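PDB 3FI9: malate dehydrogenase from Porphyromonas gingivalis, which probably catalyses the NAD-dependent interconversion of malate and oxaloacetate. Local coordinates for residues E103-L108 / D130-V135; T148-L153 / I245-A250. All blocks are in the same frame, centred on the assembly; numbering follows the deposited sequence.

Interaction 1 (E103-L108 / D130-V135)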
ATOM      1  N   GLU A 103      -9.145   3.723 -27.639  1.00 22.70           N
ATOM      2  CA  GLU A 103      -8.269   2.808 -28.417  1.00 23.42           C
ATOM      3  C   GLU A 103      -7.471   1.854 -27.521  1.00 22.25           C
ATOM      4  O   GLU A 103      -7.285   0.698 -27.866  1.00 22.26           O
ATOM      5  CB  GLU A 103      -7.260   3.556 -29.301  1.00 24.62           C
ATOM      6  CG  GLU A 103      -7.856   4.497 -30.357  1.00 29.01           C
ATOM      7  CD  GLU A 103      -8.582   3.781 -31.476  1.00 34.51           C
ATOM      8  OE1 GLU A 103      -8.841   2.573 -31.356  1.00 34.85           O
ATOM      9  OE2 GLU A 103      -8.906   4.446 -32.486  1.00 36.99           O
ATOM     10  N   ILE A 104      -6.951   2.329 -26.399  1.00 21.29           N
ATOM     11  CA  ILE A 104      -6.207   1.384 -25.550  1.00 21.26           C
ATOM     12  C   ILE A 104      -7.187   0.393 -24.954  1.00 19.16           C
ATOM     13  O   ILE A 104      -6.871  -0.775 -24.812  1.00 16.51           O
ATOM     14  CB  ILE A 104      -5.423   2.050 -24.407  1.00 21.91           C
ATOM     15  CG1 ILE A 104      -4.516   3.125 -24.959  1.00 23.30           C
ATOM     16  CG2 ILE A 104      -4.508   1.011 -23.749  1.00 24.58           C
ATOM     17  CD1 ILE A 104      -4.127   4.179 -23.875  1.00 27.18           C
ATOM     18  N   ALA A 105      -8.399   0.853 -24.658  1.00 19.38           N
ATOM     19  CA  ALA A 105      -9.426  -0.048 -24.135  1.00 19.25           C
ATOM     20  C   ALA A 105      -9.803  -1.083 -25.200  1.00 19.23           C
ATOM     21  O   ALA A 105      -9.992  -2.244 -24.889  1.00 17.79           O
ATOM     22  CB  ALA A 105     -10.677   0.727 -23.702  1.00 19.78           C
ATOM     23  N   ALA A 106      -9.905  -0.684 -26.467  1.00 19.58           N
ATOM     24  CA  ALA A 106     -10.241  -1.713 -27.530  1.00 19.48           C
ATOM     25  C   ALA A 106      -9.153  -2.774 -27.677  1.00 18.98           C
ATOM     26  O   ALA A 106      -9.414  -4.001 -27.800  1.00 19.05           O
ATOM     27  CB  ALA A 106     -10.477  -1.058 -28.881  1.00 18.76           C
ATOM     28  N   GLN A 107      -7.930  -2.294 -27.692  1.00 19.53           N
ATOM     29  CA  GLN A 107      -6.763  -3.172 -27.748  1.00 20.86           C
ATOM     30  C   GLN A 107      -6.702  -4.100 -26.563  1.00 20.03           C
ATOM     31  O   GLN A 107      -6.326  -5.249 -26.728  1.00 20.86           O
ATOM     32  CB  GLN A 107      -5.452  -2.369 -27.868  1.00 21.66           C
ATOM     33  CG  GLN A 107      -4.243  -3.277 -28.135  1.00 25.25           C
ATOM     34  CD  GLN A 107      -4.348  -3.992 -29.499  1.00 30.91           C
ATOM     35  OE1 GLN A 107      -4.572  -3.349 -30.520  1.00 33.97           O
ATOM     36  NE2 GLN A 107      -4.207  -5.322 -29.506  1.00 32.46           N
ATOM     37  N   LEU A 108      -7.084  -3.642 -25.361  1.00 19.52           N
ATOM     38  CA  LEU A 108      -7.108  -4.566 -24.226  1.00 19.49           C
ATOM     39  C   LEU A 108      -8.159  -5.649 -24.422  1.00 18.64           C
ATOM     40  O   LEU A 108      -7.900  -6.819 -24.182  1.00 17.67           O
ATOM     41  CB  LEU A 108      -7.365  -3.839 -22.904  1.00 19.48           C
ATOM     42  CG  LEU A 108      -7.594  -4.673 -21.631  1.00 19.66           C
ATOM     43  CD1 LEU A 108      -6.404  -5.601 -21.375  1.00 20.12           C
ATOM     44  CD2 LEU A 108      -7.749  -3.659 -20.486  1.00 18.77           C
ATOM     45  N   ASP A 130     -16.807   4.987 -18.097  1.00 25.51           N
ATOM     46  CA  ASP A 130     -18.026   4.589 -18.838  1.00 26.26           C
ATOM     47  C   ASP A 130     -17.723   4.157 -20.273  1.00 24.85           C
ATOM     48  O   ASP A 130     -18.424   3.327 -20.834  1.00 25.57           O
ATOM     49  CB  ASP A 130     -19.101   5.696 -18.883  1.00 27.04           C
ATOM     50  CG  ASP A 130     -18.535   7.045 -19.293  1.00 30.92           C
ATOM     51  OD1 ASP A 130     -17.638   7.534 -18.573  1.00 33.58           O
ATOM     52  OD2 ASP A 130     -19.001   7.628 -20.312  1.00 34.66           O
ATOM     53  N   ILE A 131     -16.714   4.760 -20.876  1.00 23.84           N
ATOM     54  CA  ILE A 131     -16.368   4.443 -22.256  1.00 22.02           C
ATOM     55  C   ILE A 131     -15.393   3.305 -22.227  1.00 21.00           C
ATOM     56  O   ILE A 131     -15.597   2.296 -22.892  1.00 21.28           O
ATOM     57  CB  ILE A 131     -15.722   5.616 -22.998  1.00 22.70           C
ATOM     58  CG1 ILE A 131     -16.749   6.717 -23.314  1.00 21.59           C
ATOM     59  CG2 ILE A 131     -15.043   5.126 -24.312  1.00 20.91           C
ATOM     60  CD1 ILE A 131     -17.953   6.256 -24.112  1.00 24.15           C
ATOM     61  N   THR A 132     -14.327   3.446 -21.436  1.00 20.29           N
ATOM     62  CA  THR A 132     -13.267   2.426 -21.440  1.00 18.37           C
ATOM     63  C   THR A 132     -13.769   1.065 -21.015  1.00 18.91           C
ATOM     64  O   THR A 132     -13.424   0.019 -21.603  1.00 18.03           O
ATOM     65  CB  THR A 132     -12.063   2.853 -20.571  1.00 19.71           C
ATOM     66  OG1 THR A 132     -12.505   3.126 -19.223  1.00 17.09           O
ATOM     67  CG2 THR A 132     -11.441   4.118 -21.147  1.00 20.53           C
ATOM     68  N   GLY A 133     -14.576   1.051 -19.960  1.00 17.43           N
ATOM     69  CA  GLY A 133     -15.174  -0.176 -19.559  1.00 18.33           C
ATOM     70  C   GLY A 133     -16.090  -0.758 -20.632  1.00 17.88           C
ATOM     71  O   GLY A 133     -16.098  -1.986 -20.835  1.00 17.33           O
ATOM     72  N   LEU A 134     -16.879   0.083 -21.309  1.00 17.27           N
ATOM     73  CA  LEU A 134     -17.836  -0.481 -22.315  1.00 17.37           C
ATOM     74  C   LEU A 134     -17.086  -1.007 -23.556  1.00 17.31           C
ATOM     75  O   LEU A 134     -17.406  -2.062 -24.116  1.00 18.39           O
ATOM     76  CB  LEU A 134     -18.854   0.595 -22.724  1.00 18.34           C
ATOM     77  CG  LEU A 134     -19.844   0.311 -23.854  1.00 18.36           C
ATOM     78  CD1 LEU A 134     -20.731  -0.843 -23.482  1.00 18.38           C
ATOM     79  CD2 LEU A 134     -20.723   1.570 -24.128  1.00 18.42           C
ATOM     80  N   VAL A 135     -16.062  -0.271 -23.964  1.00 17.29           N
ATOM     81  CA  VAL A 135     -15.262  -0.680 -25.119  1.00 17.15           C
ATOM     82  C   VAL A 135     -14.532  -1.967 -24.794  1.00 17.44           C
ATOM     83  O   VAL A 135     -14.494  -2.907 -25.603  1.00 16.96           O
ATOM     84  CB  VAL A 135     -14.218   0.388 -25.463  1.00 17.06           C
ATOM     85  CG1 VAL A 135     -13.184  -0.172 -26.442  1.00 15.53           C
ATOM     86  CG2 VAL A 135     -14.895   1.656 -26.040  1.00 16.44           C
TER
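Thr132 meets Ala105 where helices 94-115 and 129-140, the connections of consecutive beta-alpha-beta crossovers in the Rossmann-type NAD-binding domain, pack side by side, their short segments nearly parallel (24°) with axes only 8.3 Å apart. Ala105 CB points at the neighbouring helix and lies 4.0 Å from Thr132 CB. It also rests against the backbone, with Ala105 CB 3.5 Å from the carbonyl O of Thr132. The hydroxyl of Thr132 is used elsewhere: OG1 sits between its own backbone N and carbonyl carbon (chi1 57°) and hydrogen-bonds the carbonyl O of Phe126, a predicted NAD(+) site residue. One turn on, Val135 directs its CB toward helix 94-115. Its CG1 branch, anti to the backbone N at 167°, reaches over the link between Ala105 and Ala106. There Val135 CG1 comes within 3.3 Å of Ala106 N. Its 3.5 Å approach to Ala106 CA is tighter than ordinary van der Waals contact. The same branch touches the methyls of both alanines, with Val135 CG1 3.7 Å from Ala106 CB. Just past Val135, the Thr136 hydroxyl hydrogen-bonds to the carbonyl O atoms of Ala105 and Thr132, a polar tie beside the apolar patch. No hydrogen bond joins the two segments themselves; small side chains allow the close approach, and the Ala105 methyl and Val135 branch together carry most of it.

Interaction 2 (T148-L153 / I245-A250)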
ATOM      1  N   THR A 148     -16.338  -4.932 -14.863  1.00 17.06           N
ATOM      2  CA  THR A 148     -16.769  -3.792 -14.032  1.00 17.18           C
ATOM      3  C   THR A 148     -15.753  -2.658 -14.130  1.00 16.71           C
ATOM      4  O   THR A 148     -14.632  -2.845 -14.617  1.00 16.10           O
ATOM      5  CB  THR A 148     -16.883  -4.161 -12.541  1.00 16.85           C
ATOM      6  OG1 THR A 148     -15.713  -4.898 -12.137  1.00 17.70           O
ATOM      7  CG2 THR A 148     -18.119  -5.038 -12.305  1.00 19.67           C
ATOM      8  N   THR A 149     -16.155  -1.464 -13.688  1.00 15.56           N
ATOM      9  CA  THR A 149     -15.228  -0.368 -13.548  1.00 14.82           C
ATOM     10  C   THR A 149     -15.247   0.144 -12.106  1.00 14.75           C
ATOM     11  O   THR A 149     -16.236   0.006 -11.418  1.00 13.85           O
ATOM     12  CB  THR A 149     -15.593   0.832 -14.493  1.00 15.93           C
ATOM     13  OG1 THR A 149     -16.901   1.323 -14.168  1.00 18.28           O
ATOM     14  CG2 THR A 149     -15.657   0.351 -15.979  1.00 17.89           C
ATOM     15  N   LEU A 150     -14.129   0.711 -11.660  1.00 15.70           N
ATOM     16  CA  LEU A 150     -14.063   1.447 -10.408  1.00 15.44           C
ATOM     17  C   LEU A 150     -15.000   2.669 -10.493  1.00 16.09           C
ATOM     18  O   LEU A 150     -14.828   3.531 -11.369  1.00 18.08           O
ATOM     19  CB  LEU A 150     -12.635   1.968 -10.209  1.00 15.86           C
ATOM     20  CG  LEU A 150     -12.471   2.955  -9.059  1.00 15.05           C
ATOM     21  CD1 LEU A 150     -12.780   2.185  -7.751  1.00 14.68           C
ATOM     22  CD2 LEU A 150     -11.060   3.629  -9.049  1.00 15.72           C
ATOM     23  N   ALA A 151     -15.969   2.733  -9.585  1.00 16.13           N
ATOM     24  CA  ALA A 151     -16.937   3.791  -9.534  1.00 18.57           C
ATOM     25  C   ALA A 151     -17.313   4.153  -8.099  1.00 19.03           C
ATOM     26  O   ALA A 151     -18.231   4.955  -7.906  1.00 19.92           O
ATOM     27  CB  ALA A 151     -18.200   3.396 -10.322  1.00 19.04           C
ATOM     28  N   GLY A 152     -16.627   3.571  -7.105  1.00 18.11           N
ATOM     29  CA  GLY A 152     -17.067   3.686  -5.681  1.00 18.71           C
ATOM     30  C   GLY A 152     -16.507   4.926  -4.958  1.00 18.92           C
ATOM     31  O   GLY A 152     -16.952   5.292  -3.852  1.00 18.71           O
ATOM     32  N   LEU A 153     -15.483   5.545  -5.540  1.00 18.30           N
ATOM     33  CA  LEU A 153     -14.816   6.686  -4.863  1.00 18.13           C
ATOM     34  C   LEU A 153     -15.750   7.862  -4.641  1.00 17.30           C
ATOM     35  O   LEU A 153     -15.560   8.596  -3.681  1.00 16.47           O
ATOM     36  CB  LEU A 153     -13.527   7.158  -5.575  1.00 17.20           C
ATOM     37  CG  LEU A 153     -12.332   6.177  -5.622  1.00 21.00           C
ATOM     38  CD1 LEU A 153     -11.029   6.885  -6.091  1.00 19.74           C
ATOM     39  CD2 LEU A 153     -12.057   5.476  -4.271  1.00 19.43           C
ATOM     40  N   ILE A 245      -8.806  -3.221  -5.890  1.00 15.29           N
ATOM     41  CA  ILE A 245      -8.388  -4.574  -5.487  1.00 15.89           C
ATOM     42  C   ILE A 245      -9.424  -5.242  -4.574  1.00 15.26           C
ATOM     43  O   ILE A 245      -9.588  -6.484  -4.618  1.00 14.47           O
ATOM     44  CB  ILE A 245      -6.972  -4.640  -4.906  1.00 15.04           C
ATOM     45  CG1 ILE A 245      -5.988  -3.938  -5.888  1.00 16.15           C
ATOM     46  CG2 ILE A 245      -6.578  -6.145  -4.635  1.00 15.15           C
ATOM     47  CD1 ILE A 245      -5.935  -4.485  -7.371  1.00 19.11           C
ATOM     48  N   GLU A 246     -10.128  -4.457  -3.756  1.00 14.33           N
ATOM     49  CA  GLU A 246     -11.249  -5.054  -3.020  1.00 14.31           C
ATOM     50  C   GLU A 246     -12.243  -5.580  -4.009  1.00 13.86           C
ATOM     51  O   GLU A 246     -12.860  -6.629  -3.750  1.00 13.56           O
ATOM     52  CB  GLU A 246     -12.026  -4.044  -2.162  1.00 13.30           C
ATOM     53  CG  GLU A 246     -11.374  -3.539  -0.941  1.00 19.82           C
ATOM     54  CD  GLU A 246     -12.298  -2.568  -0.174  1.00 24.46           C
ATOM     55  OE1 GLU A 246     -12.676  -2.901   0.946  1.00 29.80           O
ATOM     56  OE2 GLU A 246     -12.650  -1.490  -0.679  1.00 23.78           O
ATOM     57  N   MET A 247     -12.467  -4.847  -5.120  1.00 13.00           N
ATOM     58  CA  MET A 247     -13.414  -5.369  -6.155  1.00 13.62           C
ATOM     59  C   MET A 247     -12.971  -6.730  -6.722  1.00 14.32           C
ATOM     60  O   MET A 247     -13.820  -7.658  -6.823  1.00 14.73           O
ATOM     61  CB  MET A 247     -13.632  -4.375  -7.324  1.00 13.42           C
ATOM     62  CG  MET A 247     -14.086  -2.963  -6.861  1.00 13.59           C
ATOM     63  SD  MET A 247     -14.168  -1.804  -8.240  1.00  6.06           S
ATOM     64  CE  MET A 247     -15.309  -2.576  -9.337  1.00  9.48           C
ATOM     65  N   ILE A 248     -11.711  -6.849  -7.153  1.00 14.13           N
ATOM     66  CA  ILE A 248     -11.266  -8.128  -7.747  1.00 15.96           C
ATOM     67  C   ILE A 248     -11.267  -9.262  -6.674  1.00 16.65           C
ATOM     68  O   ILE A 248     -11.586 -10.427  -6.947  1.00 17.63           O
ATOM     69  CB  ILE A 248      -9.892  -8.013  -8.468  1.00 16.47           C
ATOM     70  CG1 ILE A 248      -9.804  -9.080  -9.570  1.00 16.21           C
ATOM     71  CG2 ILE A 248      -8.673  -8.085  -7.466  1.00 13.65           C
ATOM     72  CD1 ILE A 248     -10.780  -8.844 -10.737  1.00 17.58           C
ATOM     73  N   ARG A 249     -10.952  -8.920  -5.438  1.00 17.57           N
ATOM     74  CA  ARG A 249     -11.137  -9.911  -4.373  1.00 18.37           C
ATOM     75  C   ARG A 249     -12.569 -10.490  -4.321  1.00 19.24           C
ATOM     76  O   ARG A 249     -12.746 -11.700  -4.179  1.00 19.59           O
ATOM     77  CB  ARG A 249     -10.745  -9.369  -3.014  1.00 17.65           C
ATOM     78  CG  ARG A 249     -11.102 -10.359  -1.891  1.00 19.54           C
ATOM     79  CD  ARG A 249     -10.455  -9.930  -0.607  1.00 19.04           C
ATOM     80  NE  ARG A 249     -11.072  -8.728  -0.061  1.00 21.41           N
ATOM     81  CZ  ARG A 249     -10.642  -8.131   1.057  1.00 26.12           C
ATOM     82  NH1 ARG A 249      -9.632  -8.659   1.749  1.00 23.50           N
ATOM     83  NH2 ARG A 249     -11.240  -7.043   1.514  1.00 22.29           N
ATOM     84  N   ALA A 250     -13.588  -9.638  -4.444  1.00 18.75           N
ATOM     85  CA  ALA A 250     -14.982 -10.092  -4.455  1.00 19.15           C
ATOM     86  C   ALA A 250     -15.257 -10.994  -5.646  1.00 18.59           C
ATOM     87  O   ALA A 250     -15.912 -12.020  -5.523  1.00 19.43           O
ATOM     88  CB  ALA A 250     -15.933  -8.861  -4.488  1.00 19.00           C
TER
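The side chain of Met247 starts with CG anti to its carbonyl carbon (chi1 -54°), runs extended through chi2, and then bends at chi3 (58°). The extended part carries the sulfur from helix 238-251 to strand 147-150, and the bend lays the terminal methyl along the strand backbone, beside Thr148 and Thr149. Met247 CE lies 3.4 Å from the carbonyl O of Thr149, the shortest approach between the segments. Thr148 turns its CB toward the helix, and its side chain and that of Met247 pass each other in opposite directions, with Thr148 OG1 3.7 Å from Met247 CE. That hydroxyl has its polar partner in the adjacent strand, where it hydrogen-bonds His121 NE2, so the methionine methyl packs against an oxygen already engaged. At the other end of the contact the sulfur takes over: Met247 SD is 3.9 Å from Leu150 CA and 4.3 Å from Leu150 CD1. Thr149 points its own side chain away, toward the opposite face of the sheet, where helix 129-140 lies, and its share is made through the backbone. The helix segment runs roughly antiparallel to the strand (154°), at an axis separation of 9.6 Å. Ile123 of the neighbouring strand and Phe257 also touch Met247. Leu150 in turn packs on Pro240, Val243 and Ser244 of the same helix, and its side chain lies about 4 Å, nearest atoms, from that of Ile125, a predicted NAD(+) site residue. Between these segments Met247 makes every contact from the helix side, through van der Waals packing of one flexible, polarisable side chain without a hydrogen bond, while the backbones of Thr148 and Thr149 bond to strand 121-124 and Gly262 respectively.

How the interactions relate
Both contacts are buried, with centres about 17 Å apart, but interaction 2 lies nearer the middle of the chain, about 5 Å from its centre against 13 Å for interaction 1. They share no helix or strand, yet helix 129-140 is followed in the chain by strand 147-150, and the two meet where Gly133 CA packs on Thr149 CG2 at 3.7 Å. Thr149 thus presents its side chain to interaction 1's helix and its carbonyl to interaction 2's methionine. The helix pair of 103-108 and 130-135 is close and built of short side chains, whereas 148-153 and 245-250 stand farther apart and need one long side chain to bridge them.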